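Local coordinates for translation initiation factor eIF2 assembly protein (Schizosaccharomyces pombe, PDB 4ZGP), which acts as an ATP-dependent chaperone that binds the gamma subunit of eIF2 and so lets it assemble with the alpha and beta subunits, at residues T192-F206 with I221-K233. Residues are numbered along the deposited sequence; the frame is centred on the assembly and turned at random.
Sequences TEFRCFVKSKRLIAF and IDCYEKLISDLLK. With ADP (adenosine-5'-diphosphate), chain C.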
loop_
_atom_site.group_PDB
_atom_site.type_symbol
_atom_site.label_atom_id
_atom_site.label_comp_id
_atom_site.label_asym_id
_atom_site.label_seq_id
_atom_site.Cartn_x
_atom_site.Cartn_y
_atom_site.Cartn_z
ATOM N N THR A 192 -8.201 -9.682 9.553
ATOM C CA THR A 192 -6.901 -10.262 9.904
ATOM C C THR A 192 -5.783 -9.564 9.121
ATOM O O THR A 192 -4.725 -10.158 8.849
ATOM C CB THR A 192 -6.852 -11.784 9.688
ATOM O OG1 THR A 192 -7.018 -12.078 8.308
ATOM C CG2 THR A 192 -7.973 -12.482 10.490
ATOM N N GLU A 193 -6.034 -8.300 8.796
ATOM C CA GLU A 193 -4.981 -7.451 8.262
ATOM C C GLU A 193 -4.531 -6.475 9.345
ATOM O O GLU A 193 -5.338 -6.003 10.152
ATOM C CB GLU A 193 -5.438 -6.700 7.010
ATOM C CG GLU A 193 -4.319 -6.552 5.992
ATOM C CD GLU A 193 -4.464 -5.350 5.096
ATOM O OE1 GLU A 193 -5.616 -4.956 4.802
ATOM O OE2 GLU A 193 -3.417 -4.805 4.694
ATOM N N PHE A 194 -3.233 -6.195 9.371
ATOM C CA PHE A 194 -2.685 -5.335 10.427
ATOM C C PHE A 194 -1.770 -4.275 9.841
ATOM O O PHE A 194 -1.172 -4.472 8.787
ATOM C CB PHE A 194 -1.898 -6.159 11.464
ATOM C CG PHE A 194 -2.715 -7.218 12.135
ATOM C CD1 PHE A 194 -3.450 -6.920 13.276
ATOM C CD2 PHE A 194 -2.787 -8.502 11.596
ATOM C CE1 PHE A 194 -4.242 -7.899 13.901
ATOM C CE2 PHE A 194 -3.569 -9.499 12.230
ATOM C CZ PHE A 194 -4.285 -9.193 13.376
ATOM N N ARG A 195 -1.633 -3.171 10.563
ATOM C CA ARG A 195 -0.668 -2.148 10.202
ATOM C C ARG A 195 0.389 -2.098 11.298
ATOM O O ARG A 195 0.047 -2.051 12.471
ATOM C CB ARG A 195 -1.350 -0.799 10.034
ATOM C CG ARG A 195 -0.364 0.338 9.775
ATOM C CD ARG A 195 -1.009 1.485 9.013
ATOM N NE ARG A 195 -1.311 1.132 7.628
ATOM C CZ ARG A 195 -1.820 1.976 6.738
ATOM N NH1 ARG A 195 -2.112 3.217 7.105
ATOM N NH2 ARG A 195 -2.040 1.579 5.476
ATOM N N CYS A 196 1.663 -2.107 10.900
ATOM C CA CYS A 196 2.768 -2.435 11.800
ATOM C C CYS A 196 3.828 -1.357 11.704
ATOM O O CYS A 196 4.318 -1.016 10.623
ATOM C CB CYS A 196 3.367 -3.802 11.461
ATOM S SG CYS A 196 2.123 -5.127 11.266
ATOM N N PHE A 197 4.193 -0.828 12.859
ATOM C CA PHE A 197 4.988 0.374 12.916
ATOM C C PHE A 197 6.377 0.030 13.421
ATOM O O PHE A 197 6.539 -0.661 14.428
ATOM C CB PHE A 197 4.301 1.404 13.824
ATOM C CG PHE A 197 2.938 1.804 13.349
ATOM C CD1 PHE A 197 1.814 1.077 13.720
ATOM C CD2 PHE A 197 2.772 2.916 12.551
ATOM C CE1 PHE A 197 0.551 1.463 13.282
ATOM C CE2 PHE A 197 1.514 3.299 12.111
ATOM C CZ PHE A 197 0.406 2.580 12.476
ATOM N N VAL A 198 7.376 0.500 12.687
ATOM C CA VAL A 198 8.746 0.118 12.906
ATOM C C VAL A 198 9.589 1.364 13.128
ATOM O O VAL A 198 9.544 2.288 12.334
ATOM C CB VAL A 198 9.323 -0.660 11.695
ATOM C CG1 VAL A 198 10.781 -0.986 11.936
ATOM C CG2 VAL A 198 8.519 -1.931 11.433
ATOM N N LYS A 199 10.358 1.374 14.211
ATOM C CA LYS A 199 11.227 2.510 14.501
ATOM C C LYS A 199 12.568 1.979 14.972
ATOM O O LYS A 199 12.621 1.084 15.815
ATOM C CB LYS A 199 10.602 3.426 15.560
ATOM C CG LYS A 199 11.451 4.644 15.882
ATOM C CD LYS A 199 11.012 5.293 17.186
ATOM C CE LYS A 199 9.730 6.036 16.991
ATOM N NZ LYS A 199 9.361 6.890 18.178
ATOM N N SER A 200 13.639 2.515 14.392
ATOM C CA SER A 200 14.990 1.994 14.586
ATOM C C SER A 200 15.026 0.479 14.421
ATOM O O SER A 200 15.598 -0.230 15.240
ATOM C CB SER A 200 15.539 2.421 15.957
ATOM O OG SER A 200 15.314 3.807 16.125
ATOM N N LYS A 201 14.374 -0.002 13.358
ATOM C CA LYS A 201 14.336 -1.416 12.999
ATOM C C LYS A 201 13.657 -2.307 14.034
ATOM O O LYS A 201 13.787 -3.535 13.995
ATOM C CB LYS A 201 15.754 -1.932 12.728
ATOM C CG LYS A 201 16.399 -1.321 11.497
ATOM C CD LYS A 201 15.494 -1.471 10.277
ATOM C CE LYS A 201 16.267 -1.330 8.966
ATOM N NZ LYS A 201 15.342 -1.347 7.794
ATOM N N ARG A 202 12.910 -1.705 14.951
ATOM C CA ARG A 202 12.188 -2.518 15.906
ATOM C C ARG A 202 10.664 -2.302 15.769
ATOM O O ARG A 202 10.209 -1.216 15.442
ATOM C CB ARG A 202 12.666 -2.196 17.326
ATOM C CG ARG A 202 14.130 -2.615 17.548
ATOM C CD ARG A 202 14.713 -2.057 18.840
ATOM N NE ARG A 202 13.884 -2.380 19.998
ATOM C CZ ARG A 202 13.911 -3.549 20.631
ATOM N NH1 ARG A 202 14.729 -4.511 20.221
ATOM N NH2 ARG A 202 13.117 -3.751 21.672
ATOM N N LEU A 203 9.905 -3.354 16.023
ATOM C CA LEU A 203 8.451 -3.267 16.000
ATOM C C LEU A 203 7.938 -2.637 17.294
ATOM O O LEU A 203 7.968 -3.285 18.340
ATOM C CB LEU A 203 7.856 -4.653 15.831
ATOM C CG LEU A 203 6.332 -4.759 15.781
ATOM C CD1 LEU A 203 5.823 -4.234 14.454
ATOM C CD2 LEU A 203 5.907 -6.216 15.975
ATOM N N ILE A 204 7.474 -1.403 17.207
ATOM C CA ILE A 204 7.047 -0.681 18.400
ATOM C C ILE A 204 5.541 -0.789 18.634
ATOM O O ILE A 204 5.068 -0.603 19.760
ATOM C CB ILE A 204 7.441 0.789 18.330
ATOM C CG1 ILE A 204 6.830 1.469 17.097
ATOM C CG2 ILE A 204 8.964 0.919 18.322
ATOM C CD1 ILE A 204 6.919 2.976 17.093
ATOM N N ALA A 205 4.793 -1.101 17.577
ATOM C CA ALA A 205 3.331 -1.109 17.654
ATOM C C ALA A 205 2.719 -1.760 16.429
ATOM O O ALA A 205 3.290 -1.684 15.349
ATOM C CB ALA A 205 2.787 0.305 17.778
ATOM N N PHE A 206 1.543 -2.359 16.600
ATOM C CA PHE A 206 0.716 -2.716 15.444
ATOM C C PHE A 206 -0.741 -2.750 15.842
ATOM O O PHE A 206 -1.078 -2.903 17.025
ATOM C CB PHE A 206 1.145 -4.057 14.804
ATOM C CG PHE A 206 0.817 -5.303 15.600
ATOM C CD1 PHE A 206 -0.405 -5.962 15.448
ATOM C CD2 PHE A 206 1.765 -5.870 16.431
ATOM C CE1 PHE A 206 -0.690 -7.122 16.142
ATOM C CE2 PHE A 206 1.489 -7.056 17.135
ATOM C CZ PHE A 206 0.265 -7.681 16.986
ATOM N N ILE A 221 -3.721 -13.260 19.869
ATOM C CA ILE A 221 -2.868 -12.102 19.623
ATOM C C ILE A 221 -1.377 -12.439 19.716
ATOM O O ILE A 221 -0.579 -11.881 18.966
ATOM C CB ILE A 221 -3.235 -10.917 20.576
ATOM C CG1 ILE A 221 -2.714 -9.599 19.989
ATOM C CG2 ILE A 221 -2.753 -11.149 21.996
ATOM C CD1 ILE A 221 -3.174 -9.359 18.540
ATOM N N ASP A 222 -0.988 -13.377 20.580
ATOM C CA ASP A 222 0.423 -13.747 20.683
ATOM C C ASP A 222 0.889 -14.453 19.407
ATOM O O ASP A 222 2.015 -14.261 18.946
ATOM C CB ASP A 222 0.674 -14.642 21.907
ATOM C CG ASP A 222 0.398 -13.923 23.224
ATOM O OD1 ASP A 222 0.713 -12.720 23.331
ATOM O OD2 ASP A 222 -0.140 -14.560 24.152
ATOM N N CYS A 223 0.005 -15.250 18.826
ATOM C CA CYS A 223 0.299 -15.916 17.561
ATOM C C CYS A 223 0.491 -14.868 16.456
ATOM O O CYS A 223 1.478 -14.921 15.714
ATOM C CB CYS A 223 -0.819 -16.897 17.201
ATOM S SG CYS A 223 -0.522 -17.855 15.703
ATOM N N TYR A 224 -0.429 -13.907 16.365
ATOM C CA TYR A 224 -0.294 -12.845 15.357
ATOM C C TYR A 224 0.989 -12.050 15.552
ATOM O O TYR A 224 1.687 -11.754 14.584
ATOM C CB TYR A 224 -1.499 -11.890 15.383
ATOM C CG TYR A 224 -2.746 -12.491 14.783
ATOM C CD1 TYR A 224 -2.796 -12.810 13.435
ATOM C CD2 TYR A 224 -3.879 -12.733 15.555
ATOM C CE1 TYR A 224 -3.926 -13.368 12.866
ATOM C CE2 TYR A 224 -5.021 -13.292 14.988
ATOM C CZ TYR A 224 -5.034 -13.607 13.641
ATOM O OH TYR A 224 -6.150 -14.165 13.048
ATOM N N GLU A 225 1.297 -11.720 16.807
ATOM C CA GLU A 225 2.484 -10.947 17.114
ATOM C C GLU A 225 3.743 -11.672 16.657
ATOM O O GLU A 225 4.633 -11.062 16.057
ATOM C CB GLU A 225 2.568 -10.637 18.614
ATOM C CG GLU A 225 3.827 -9.862 18.981
ATOM C CD GLU A 225 3.959 -9.619 20.475
ATOM O OE1 GLU A 225 5.014 -9.108 20.899
ATOM O OE2 GLU A 225 3.011 -9.939 21.221
ATOM N N LYS A 226 3.811 -12.974 16.932
ATOM C CA LYS A 226 4.986 -13.763 16.555
ATOM C C LYS A 226 5.145 -13.807 15.042
ATOM O O LYS A 226 6.247 -13.671 14.535
ATOM C CB LYS A 226 4.893 -15.192 17.118
ATOM C CG LYS A 226 5.963 -16.139 16.611
ATOM C CD LYS A 226 7.373 -15.663 16.951
ATOM C CE LYS A 226 8.395 -16.801 16.845
ATOM N NZ LYS A 226 8.226 -17.618 15.607
ATOM N N LEU A 227 4.049 -13.997 14.322
ATOM C CA LEU A 227 4.120 -14.014 12.856
ATOM C C LEU A 227 4.543 -12.650 12.271
ATOM O O LEU A 227 5.284 -12.596 11.288
ATOM C CB LEU A 227 2.785 -14.431 12.261
ATOM C CG LEU A 227 2.383 -15.881 12.527
ATOM C CD1 LEU A 227 0.989 -16.157 11.976
ATOM C CD2 LEU A 227 3.413 -16.847 11.943
ATOM N N ILE A 228 4.089 -11.562 12.886
ATOM C CA ILE A 228 4.472 -10.211 12.439
ATOM C C ILE A 228 5.948 -9.948 12.734
ATOM O O ILE A 228 6.662 -9.395 11.896
ATOM C CB ILE A 228 3.588 -9.128 13.101
ATOM C CG1 ILE A 228 2.152 -9.252 12.557
ATOM C CG2 ILE A 228 4.123 -7.723 12.835
ATOM C CD1 ILE A 228 1.099 -8.365 13.247
ATOM N N SER A 229 6.388 -10.330 13.931
ATOM C CA SER A 229 7.789 -10.227 14.348
ATOM C C SER A 229 8.702 -11.002 13.393
ATOM O O SER A 229 9.758 -10.528 12.965
ATOM C CB SER A 229 7.935 -10.761 15.782
ATOM O OG SER A 229 9.213 -10.507 16.321
ATOM N N ASP A 230 8.292 -12.224 13.087
ATOM C CA ASP A 230 9.057 -13.065 12.170
ATOM C C ASP A 230 9.151 -12.454 10.779
ATOM O O ASP A 230 10.208 -12.507 10.143
ATOM C CB ASP A 230 8.437 -14.453 12.072
ATOM C CG ASP A 230 8.687 -15.304 13.314
ATOM O OD1 ASP A 230 9.561 -14.944 14.143
ATOM O OD2 ASP A 230 8.002 -16.337 13.451
ATOM N N LEU A 231 8.051 -11.882 10.293
ATOM C CA LEU A 231 8.085 -11.220 8.985
ATOM C C LEU A 231 9.063 -10.033 9.008
ATOM O O LEU A 231 9.849 -9.858 8.085
ATOM C CB LEU A 231 6.682 -10.755 8.559
ATOM C CG LEU A 231 6.566 -10.007 7.234
ATOM C CD1 LEU A 231 7.168 -10.845 6.120
ATOM C CD2 LEU A 231 5.110 -9.681 6.897
ATOM N N LEU A 232 9.031 -9.235 10.072
ATOM C CA LEU A 232 9.899 -8.068 10.141
ATOM C C LEU A 232 11.372 -8.479 10.043
ATOM O O LEU A 232 12.175 -7.764 9.455
ATOM C CB LEU A 232 9.656 -7.263 11.433
ATOM C CG LEU A 232 10.616 -6.078 11.660
ATOM C CD1 LEU A 232 10.610 -5.005 10.529
ATOM C CD2 LEU A 232 10.340 -5.429 13.034
ATOM N N LYS A 233 11.723 -9.641 10.592
ATOM C CA LYS A 233 13.100 -10.123 10.467
ATOM C C LYS A 233 13.465 -10.351 9.012
ATOM O O LYS A 233 14.636 -10.234 8.621
ATOM C CB LYS A 233 13.311 -11.420 11.244
ATOM C CG LYS A 233 13.259 -11.256 12.745
ATOM C CD LYS A 233 13.342 -12.625 13.417
ATOM C CE LYS A 233 13.338 -12.501 14.940
ATOM N NZ LYS A 233 12.058 -11.940 15.468
HETATM P PB ADP C . -2.760 1.023 1.294
HETATM O O1B ADP C . -1.474 0.607 1.992
HETATM O O2B ADP C . -2.600 2.220 0.375
HETATM O O3B ADP C . -3.926 1.030 2.261
HETATM P PA ADP C . -2.965 -1.724 0.394
HETATM O O1A ADP C . -2.338 -1.988 1.741
HETATM O O2A ADP C . -2.386 -2.274 -0.899
HETATM O O3A ADP C . -3.105 -0.126 0.195
HETATM O "O5'" ADP C . -4.484 -2.233 0.493
HETATM C "C5'" ADP C . -5.587 -1.343 0.665
HETATM C "C4'" ADP C . -6.770 -2.247 0.968
HETATM O "O4'" ADP C . -7.189 -2.895 -0.235
HETATM C "C3'" ADP C . -6.364 -3.350 1.933
HETATM O "O3'" ADP C . -6.780 -3.046 3.268
HETATM C "C2'" ADP C . -7.039 -4.601 1.412
HETATM O "O2'" ADP C . -8.230 -4.888 2.149
HETATM C "C1'" ADP C . -7.410 -4.293 -0.024
HETATM N N9 ADP C . -6.492 -5.064 -0.897
HETATM C C8 ADP C . -5.208 -4.736 -1.161
HETATM N N7 ADP C . -4.637 -5.648 -1.994
HETATM C C5 ADP C . -5.570 -6.585 -2.276
HETATM C C6 ADP C . -5.626 -7.814 -3.101
HETATM N N6 ADP C . -4.526 -8.209 -3.794
HETATM N N1 ADP C . -6.793 -8.511 -3.134
HETATM C C2 ADP C . -7.874 -8.088 -2.442
HETATM N N3 ADP C . -7.896 -6.979 -1.673
HETATM C C4 ADP C . -6.791 -6.195 -1.553
#
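In one of its two modelled conformers, E193 accepts a hydrogen bond of 2.7 Å at OE1 from O3' of ADP, and OE2 pairs with R209 in a salt bridge. E193 and R195 stand on the nucleotide side of a β-hairpin in the ATP-grasp fold; helix 221-233 packs against its other face, strand 202-206 and the helix axis passing 9.4 Å apart. The hairpin closes through a type I' turn from K199 to R202. Further along, a β bulge sets I204 and A205 opposite F197, which shifts the alternation and lets both L203 and F206 face the helix.

No hydrogen bond links hairpin and helix. I228 lies at the centre of the interface, where a β-branched residue offers two arms to different partners. With CG1 beside the backbone N (chi1 -68°) and the chain then extended, CD1 sits over the centre of the flat F206 ring in a CH-π contact, 3.6 Å from the centroid. CG2 instead meets C196 SG at 3.6 Å and L203 CD2 at 3.9 Å. E225, though acidic, lends its aliphatic CB to F206 CE2. Replacing F206 by an alanine removes the ring, which would probably leave I228 CD1 without its aromatic seat and open a gap beside I221 and E225.

Toward the helix start, F194 and Y224 meet obliquely, their planes 51° apart, with F194 CZ above one face of the tyrosine ring near its rim. At the turn end, branched L232 divides its methyls: CD2 rests on L203 CB, and CD1 meets V198 CG2 tip to tip at 3.8 Å.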